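Local atomic coordinates of putative N-acetylmuramoyl-L-alanine amidase,autolysin cwp6 (Peptoclostridium difficile, PDB entry 5J72), a protein that probably hydrolyses peptidoglycan as a zinc-dependent N-acetylmuramoyl-L-alanine amidase, and carries cell wall-binding CWB2 modules that anchor it to the cell surface. Residues H403-S408 with R503-T508; A485-E490 with K621-G626. One frame throughout, in Å; residues are numbered along the deposited sequence. Where two conformers were deposited one is given.

Contact 1 of 2, residues H403-S408 with R503-T508; sequences HSTNLS and RDTDKT. With NA (sodium ion), chain E.
The backbones at Ser404 and Thr405, on a short helix, run past Asp504 and Thr505, in an irregular loop, with the CA atoms of Ser404 and Asp504 6.5 Å apart. Just 157 Å² is buried between the two segments, at one small polar point of the wider domain interface. Asp504 is central. Its chi1 of 44° puts the carboxylate in the crowded position between its own backbone N and carbonyl carbon, and from there OD2 comes to 3.3 Å from Ser404 CB. The Ser404 hydroxyl itself is engaged with Ala401. The side chains of Thr405 and Asp504 lie alongside each other but run opposite ways, and Thr405 OG1 gives a weak hydrogen bond of 3.5 Å to Asp504 OD1. The Thr405 methyl CG2 lies 3.7 Å from Thr505 OG1, the two threonines crossing at about a right angle. A water accepts from Thr405 N at 3.2 Å and may give a weak bond to Asp504 O, one of several acceptors competing for its protons. Within the loop, Arg503 NH1 donates to Thr505 O at 3.1 Å, the acceptor lying almost in the guanidinium plane while NH1 comes from well off the plane of the peptide carbonyl. The helix ends in a sodium site, where Leu407 O binds the ion at 2.3 Å and Ser408 O at 2.6 Å, joined by the carbonyls of Lys410, Ser433 and Lys436. The contact thus joins the third CWB2 module to the amidase domain: His403 and Asn406 pack on helix 346-357, and Arg503, shortly after strand 498-501, packs on Thr481 and Leu482 of helix 477-494.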
ATOM      1  N   HIS A 403      -9.209   1.117   0.589  1.00 23.39           N
ATOM      2  CA  HIS A 403      -8.616   0.533  -0.645  1.00 24.59           C
ATOM      3  C   HIS A 403      -9.646   0.272  -1.719  1.00 26.51           C
ATOM      4  O   HIS A 403      -9.282  -0.020  -2.850  1.00 22.92           O
ATOM      5  CB  HIS A 403      -7.932  -0.833  -0.326  1.00 21.23           C
ATOM      6  CG  HIS A 403      -6.754  -0.681   0.577  1.00 16.92           C
ATOM      7  ND1 HIS A 403      -5.835   0.352   0.411  1.00 20.20           N
ATOM      8  CD2 HIS A 403      -6.377  -1.366   1.677  1.00 17.98           C
ATOM      9  CE1 HIS A 403      -4.944   0.266   1.397  1.00 19.66           C
ATOM     10  NE2 HIS A 403      -5.241  -0.764   2.170  1.00 19.01           N
ATOM     11  N   SER A 404     -10.960   0.441  -1.404  1.00 27.62           N
ATOM     12  CA  SER A 404     -11.962   0.032  -2.392  1.00 31.63           C
ATOM     13  C   SER A 404     -11.823   0.612  -3.728  1.00 27.52           C
ATOM     14  O   SER A 404     -11.914  -0.116  -4.718  1.00 28.88           O
ATOM     15  CB  SER A 404     -13.377   0.372  -1.894  1.00 34.35           C
ATOM     16  OG  SER A 404     -13.582  -0.289  -0.673  1.00 41.05           O
ATOM     17  N   THR A 405     -11.654   1.905  -3.823  1.00 27.08           N
ATOM     18  CA  THR A 405     -11.557   2.533  -5.139  1.00 29.68           C
ATOM     19  C   THR A 405     -10.323   2.116  -5.968  1.00 31.55           C
ATOM     20  O   THR A 405     -10.429   1.816  -7.158  1.00 29.18           O
ATOM     21  CB  THR A 405     -11.537   4.053  -4.966  1.00 35.04           C
ATOM     22  OG1 THR A 405     -12.590   4.406  -4.053  1.00 41.05           O
ATOM     23  CG2 THR A 405     -11.740   4.787  -6.249  1.00 36.70           C
ATOM     24  N   ASN A 406      -9.129   2.172  -5.347  1.00 26.64           N
ATOM     25  CA  ASN A 406      -7.914   1.764  -6.046  1.00 22.67           C
ATOM     26  C   ASN A 406      -8.061   0.279  -6.487  1.00 22.68           C
ATOM     27  O   ASN A 406      -7.718  -0.032  -7.607  1.00 23.96           O
ATOM     28  CB  ASN A 406      -6.717   1.825  -5.056  1.00 22.72           C
ATOM     29  CG  ASN A 406      -6.258   3.264  -4.767  1.00 29.23           C
ATOM     30  OD1 ASN A 406      -6.587   4.196  -5.522  1.00 27.81           O
ATOM     31  ND2 ASN A 406      -5.515   3.528  -3.702  1.00 21.90           N
ATOM     32  N   LEU A 407      -8.530  -0.623  -5.586  1.00 22.99           N
ATOM     33  CA  LEU A 407      -8.611  -2.052  -5.963  1.00 23.21           C
ATOM     34  C   LEU A 407      -9.622  -2.243  -7.134  1.00 27.90           C
ATOM     35  O   LEU A 407      -9.339  -2.973  -8.087  1.00 27.07           O
ATOM     36  CB  LEU A 407      -8.969  -2.915  -4.769  1.00 21.58           C
ATOM     37  CG  LEU A 407      -7.883  -2.904  -3.689  1.00 24.44           C
ATOM     38  CD1 LEU A 407      -8.319  -3.729  -2.550  1.00 25.03           C
ATOM     39  CD2 LEU A 407      -6.564  -3.528  -4.272  1.00 25.84           C
ATOM     40  N   SER A 408     -10.761  -1.535  -7.087  1.00 27.97           N
ATOM     41  CA  SER A 408     -11.709  -1.586  -8.191  1.00 27.36           C
ATOM     42  C   SER A 408     -11.130  -1.037  -9.472  1.00 26.93           C
ATOM     43  O   SER A 408     -11.130  -1.739 -10.494  1.00 29.62           O
ATOM     44  CB  SER A 408     -12.992  -0.799  -7.856  1.00 30.39           C
ATOM     45  OG  SER A 408     -13.841  -0.870  -8.989  1.00 33.45           O
ATOM     46  N   ARG A 503     -21.725   3.295  -2.373  1.00 21.96           N
ATOM     47  CA  ARG A 503     -20.659   3.890  -3.164  1.00 23.22           C
ATOM     48  C   ARG A 503     -19.440   4.041  -2.251  1.00 25.43           C
ATOM     49  O   ARG A 503     -19.602   4.275  -1.025  1.00 24.65           O
ATOM     50  CB  ARG A 503     -21.066   5.265  -3.741  1.00 23.21           C
ATOM     51  CG  ARG A 503     -21.277   6.356  -2.667  1.00 25.30           C
ATOM     52  CD  ARG A 503     -21.579   7.750  -3.313  1.00 23.00           C
ATOM     53  NE  ARG A 503     -21.859   8.783  -2.288  1.00 22.40           N
ATOM     54  CZ  ARG A 503     -20.978   9.708  -1.945  1.00 19.62           C
ATOM     55  NH1 ARG A 503     -19.776   9.754  -2.488  1.00 22.94           N
ATOM     56  NH2 ARG A 503     -21.324  10.634  -1.041  1.00 20.41           N
ATOM     57  N   ASP A 504     -18.239   3.900  -2.802  1.00 24.61           N
ATOM     58  CA  ASP A 504     -17.055   4.065  -1.952  1.00 25.84           C
ATOM     59  C   ASP A 504     -16.202   5.159  -2.541  1.00 28.50           C
ATOM     60  O   ASP A 504     -15.060   5.360  -2.122  1.00 29.57           O
ATOM     61  CB  ASP A 504     -16.253   2.772  -1.847  1.00 31.48           C
ATOM     62  CG  ASP A 504     -16.080   2.078  -3.182  1.00 39.90           C
ATOM     63  OD1 ASP A 504     -15.671   2.750  -4.158  1.00 40.45           O
ATOM     64  OD2 ASP A 504     -16.348   0.868  -3.250  1.00 44.74           O
ATOM     65  N   THR A 505     -16.742   5.872  -3.501  1.00 28.20           N
ATOM     66  CA  THR A 505     -16.050   6.986  -4.092  1.00 28.83           C
ATOM     67  C   THR A 505     -17.050   8.057  -4.500  1.00 28.09           C
ATOM     68  O   THR A 505     -18.268   7.856  -4.402  1.00 26.14           O
ATOM     69  CB  THR A 505     -15.267   6.496  -5.352  1.00 35.38           C
ATOM     70  OG1 THR A 505     -14.275   7.480  -5.653  1.00 38.58           O
ATOM     71  CG2 THR A 505     -16.178   6.289  -6.511  1.00 35.78           C
ATOM     72  N   ASP A 506     -16.563   9.194  -4.982  1.00 27.20           N
ATOM     73  CA  ASP A 506     -17.467  10.236  -5.409  1.00 31.49           C
ATOM     74  C   ASP A 506     -18.115   9.790  -6.694  1.00 37.13           C
ATOM     75  O   ASP A 506     -17.414   9.591  -7.675  1.00 38.44           O
ATOM     76  CB  ASP A 506     -16.728  11.559  -5.607  1.00 32.13           C
ATOM     77  CG  ASP A 506     -17.653  12.734  -5.917  1.00 39.61           C
ATOM     78  OD1 ASP A 506     -18.824  12.697  -5.513  1.00 34.98           O
ATOM     79  OD2 ASP A 506     -17.195  13.689  -6.552  1.00 44.88           O
ATOM     80  N   LYS A 507     -19.428   9.548  -6.689  1.00 33.47           N
ATOM     81  CA  LYS A 507     -20.136   9.217  -7.914  1.00 33.51           C
ATOM     82  C   LYS A 507     -21.610   9.516  -7.773  1.00 31.24           C
ATOM     83  O   LYS A 507     -22.114   9.568  -6.670  1.00 26.06           O
ATOM     84  CB  LYS A 507     -19.967   7.774  -8.322  1.00 36.38           C
ATOM     85  CG  LYS A 507     -20.593   6.793  -7.414  1.00 39.58           C
ATOM     86  CD  LYS A 507     -20.829   5.504  -8.184  1.00 49.45           C
ATOM     87  CE  LYS A 507     -21.943   4.711  -7.548  1.00 59.14           C
ATOM     88  NZ  LYS A 507     -22.206   3.442  -8.263  1.00 58.60           N
ATOM     89  N   THR A 508     -22.287   9.746  -8.898  1.00 29.46           N
ATOM     90  CA  THR A 508     -23.728  10.018  -8.910  1.00 27.20           C
ATOM     91  C   THR A 508     -24.483   8.709  -8.659  1.00 26.33           C
ATOM     92  O   THR A 508     -24.215   7.703  -9.315  1.00 24.69           O
ATOM     93  CB  THR A 508     -24.102  10.662 -10.296  1.00 29.69           C
ATOM     94  OG1 THR A 508     -23.406  11.918 -10.364  1.00 28.25           O
ATOM     95  CG2 THR A 508     -25.650  10.951 -10.407  1.00 29.49           C
TER
HETATM   96 NA    NA E 703      -9.558  -3.762 -10.273  1.00 26.00          NA
HETATM   97  O   HOH W   1     -12.424   3.524  -1.231  1.00 37.36           O

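Contact 2 of 2, residues A485-E490 with K621-G626; sequences ALATTE and KVKTMG
Thr488 reaches Gly626 because a chi1 of -59° sets OG1 beside its own backbone N, turned to the other helix, while CG2 lies anti to that N. The hydroxyl gives a 2.8 Å hydrogen bond to Gly626 O, at a C=O...donor angle of 106° and tilted out of the carbonyl plane. Thr484 O of the same helix as Thr488 also accepts from OG1, so the single hydroxyl proton must be shared or alternate between the two carbonyls. A bent CA-H...O contact from Thr488 CA, 3.2 Å from Gly626 O, adds to it. Gly626 has no side chain, and its CA comes within 4.3 Å of Thr488 CA. This is a close glycine-mediated helix crossing, the segment axes approaching to 7.3 Å at -53°; it joins helices 477-494 and 619-637 of the amidase domain, the former lying against strands 453-458 and 498-501 of its mixed sheet. Ala487 CB packs against helix 619-637, 3.6 Å from Lys623 O and 4.0 Å from Gly626 CA. Lys623, modelled in two conformers, lies alongside; in the one described, CG is 3.8 Å from Ala487 CB, the extended chain bends at its last torsion, and NZ is held by Asp345 in a salt bridge and by Tyr402 OH.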
ATOM      1  N   ALA A 485     -18.696   7.551   6.227  1.00 18.82           N
ATOM      2  CA  ALA A 485     -19.105   6.207   5.886  1.00 16.89           C
ATOM      3  C   ALA A 485     -17.934   5.269   5.738  1.00 17.08           C
ATOM      4  O   ALA A 485     -18.065   4.069   6.089  1.00 18.42           O
ATOM      5  CB  ALA A 485     -19.974   6.185   4.583  1.00 16.60           C
ATOM      6  N   LEU A 486     -16.827   5.730   5.241  1.00 17.75           N
ATOM      7  CA  LEU A 486     -15.651   4.828   5.091  1.00 17.55           C
ATOM      8  C   LEU A 486     -15.220   4.402   6.521  1.00 16.48           C
ATOM      9  O   LEU A 486     -14.853   3.246   6.728  1.00 19.61           O
ATOM     10  CB  LEU A 486     -14.465   5.603   4.386  1.00 16.96           C
ATOM     11  CG  LEU A 486     -14.791   5.717   2.828  1.00 18.93           C
ATOM     12  CD1 LEU A 486     -13.898   6.855   2.182  1.00 22.07           C
ATOM     13  CD2 LEU A 486     -14.548   4.350   2.097  1.00 20.06           C
ATOM     14  N   ALA A 487     -15.248   5.348   7.444  1.00 17.90           N
ATOM     15  CA  ALA A 487     -14.810   5.026   8.832  1.00 21.35           C
ATOM     16  C   ALA A 487     -15.799   4.056   9.496  1.00 22.55           C
ATOM     17  O   ALA A 487     -15.388   3.169  10.244  1.00 21.53           O
ATOM     18  CB  ALA A 487     -14.683   6.314   9.614  1.00 19.84           C
ATOM     19  N   THR A 488     -17.120   4.226   9.252  1.00 21.81           N
ATOM     20  CA  THR A 488     -18.089   3.275   9.779  1.00 17.88           C
ATOM     21  C   THR A 488     -17.844   1.891   9.210  1.00 22.13           C
ATOM     22  O   THR A 488     -17.919   0.865   9.907  1.00 20.14           O
ATOM     23  CB  THR A 488     -19.533   3.713   9.343  1.00 19.92           C
ATOM     24  OG1 THR A 488     -19.756   5.014   9.860  1.00 18.38           O
ATOM     25  CG2 THR A 488     -20.629   2.688   9.842  1.00 20.02           C
ATOM     26  N   THR A 489     -17.595   1.833   7.877  1.00 19.21           N
ATOM     27  CA  THR A 489     -17.357   0.538   7.254  1.00 20.57           C
ATOM     28  C   THR A 489     -16.109  -0.126   7.867  1.00 19.16           C
ATOM     29  O   THR A 489     -16.102  -1.334   8.159  1.00 20.17           O
ATOM     30  CB  THR A 489     -17.155   0.759   5.692  1.00 19.19           C
ATOM     31  OG1 THR A 489     -18.402   1.259   5.199  1.00 17.29           O
ATOM     32  CG2 THR A 489     -16.870  -0.535   4.953  1.00 18.38           C
ATOM     33  N   GLU A 490     -15.085   0.665   8.034  1.00 19.39           N
ATOM     34  CA  GLU A 490     -13.808   0.150   8.554  1.00 19.55           C
ATOM     35  C   GLU A 490     -14.050  -0.463   9.994  1.00 24.87           C
ATOM     36  O   GLU A 490     -13.568  -1.539  10.294  1.00 22.88           O
ATOM     37  CB  GLU A 490     -12.831   1.311   8.699  1.00 25.69           C
ATOM     38  CG  GLU A 490     -11.443   0.754   8.922  1.00 37.20           C
ATOM     39  CD  GLU A 490     -10.818   0.315   7.561  1.00 50.10           C
ATOM     40  OE1 GLU A 490     -11.557  -0.005   6.609  1.00 52.60           O
ATOM     41  OE2 GLU A 490      -9.597   0.313   7.467  1.00 56.32           O
ATOM     42  N   LYS A 621     -11.473  13.484  13.604  1.00 30.40           N
ATOM     43  CA  LYS A 621     -12.777  13.692  14.205  1.00 32.88           C
ATOM     44  C   LYS A 621     -13.895  13.117  13.328  1.00 33.39           C
ATOM     45  O   LYS A 621     -14.849  12.529  13.848  1.00 28.40           O
ATOM     46  CB  LYS A 621     -12.989  15.187  14.410  1.00 36.53           C
ATOM     47  CG  LYS A 621     -12.109  15.707  15.556  1.00 37.91           C
ATOM     48  CD  LYS A 621     -12.220  17.207  15.623  1.00 41.67           C
ATOM     49  CE  LYS A 621     -11.078  17.839  16.402  1.00 48.82           C
ATOM     50  NZ  LYS A 621     -11.469  19.226  16.786  1.00 47.43           N
ATOM     51  N   VAL A 622     -13.777  13.276  11.986  1.00 30.55           N
ATOM     52  CA  VAL A 622     -14.790  12.688  11.108  1.00 27.65           C
ATOM     53  C   VAL A 622     -14.702  11.184  11.220  1.00 26.05           C
ATOM     54  O   VAL A 622     -15.711  10.487  11.213  1.00 24.17           O
ATOM     55  CB  VAL A 622     -14.580  13.170   9.644  1.00 25.90           C
ATOM     56  CG1 VAL A 622     -15.492  12.358   8.686  1.00 23.52           C
ATOM     57  CG2 VAL A 622     -14.891  14.645   9.555  1.00 24.52           C
ATOM     58  N   LYS A 623     -13.458  10.662  11.335  1.00 25.22           N
ATOM     59  CA  LYS A 623     -13.314   9.222  11.480  1.00 29.61           C
ATOM     60  C   LYS A 623     -14.009   8.776  12.834  1.00 24.55           C
ATOM     61  O   LYS A 623     -14.653   7.744  12.874  1.00 24.75           O
ATOM     62  CB  LYS A 623     -11.836   8.852  11.483  0.62 28.90           C
ATOM     63  CG  LYS A 623     -11.678   7.350  11.659  0.62 37.86           C
ATOM     64  CD  LYS A 623     -10.215   6.907  11.601  0.62 43.25           C
ATOM     65  CE  LYS A 623     -10.174   5.427  11.240  0.62 51.19           C
ATOM     66  NZ  LYS A 623     -10.711   5.156   9.860  0.62 45.81           N
ATOM     67  N   THR A 624     -13.911   9.579  13.892  1.00 23.18           N
ATOM     68  CA  THR A 624     -14.555   9.207  15.171  1.00 27.52           C
ATOM     69  C   THR A 624     -16.084   9.163  14.990  1.00 25.31           C
ATOM     70  O   THR A 624     -16.752   8.267  15.493  1.00 24.20           O
ATOM     71  CB  THR A 624     -14.174  10.218  16.245  1.00 30.94           C
ATOM     72  OG1 THR A 624     -12.764  10.075  16.421  1.00 32.30           O
ATOM     73  CG2 THR A 624     -14.895   9.956  17.591  1.00 33.04           C
ATOM     74  N   MET A 625     -16.622  10.119  14.245  1.00 24.91           N
ATOM     75  CA  MET A 625     -18.062  10.118  13.967  1.00 24.46           C
ATOM     76  C   MET A 625     -18.436   8.833  13.283  1.00 23.78           C
ATOM     77  O   MET A 625     -19.415   8.189  13.684  1.00 21.42           O
ATOM     78  CB  MET A 625     -18.411  11.307  13.081  1.00 24.85           C
ATOM     79  CG  MET A 625     -19.888  11.265  12.618  1.00 26.06           C
ATOM     80  SD  MET A 625     -21.094  11.457  13.997  1.00 25.77           S
ATOM     81  CE  MET A 625     -20.861  13.258  14.445  1.00 22.63           C
ATOM     82  N   GLY A 626     -17.657   8.382  12.233  1.00 18.40           N
ATOM     83  CA  GLY A 626     -18.032   7.141  11.565  1.00 18.99           C
ATOM     84  C   GLY A 626     -17.892   5.932  12.489  1.00 18.91           C
ATOM     85  O   GLY A 626     -18.705   5.003  12.450  1.00 20.48           O
TER

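Helix 477-494 ties the two contacts together. It carries half of contact 2, and its earlier turns, at Thr481 and Leu482, meet the side chain of Arg503 of contact 1. The centres lie 16 Å apart and the nearest atoms about 4 Å, without touching. Before helix 404-409, Ala401 engages both Ser404 and Glu490, and Tyr402 bonds Lys623 in the conformer described. Contact 1 crosses the boundary between the third CWB2 module and the amidase domain, whereas contact 2 lies within the amidase domain and reaches the boundary through Glu490 and Lys623. Helix 477-494 begins at the zinc ligand Glu477, and the side chain of Thr488 is about 12 Å from that of the zinc ligand His530.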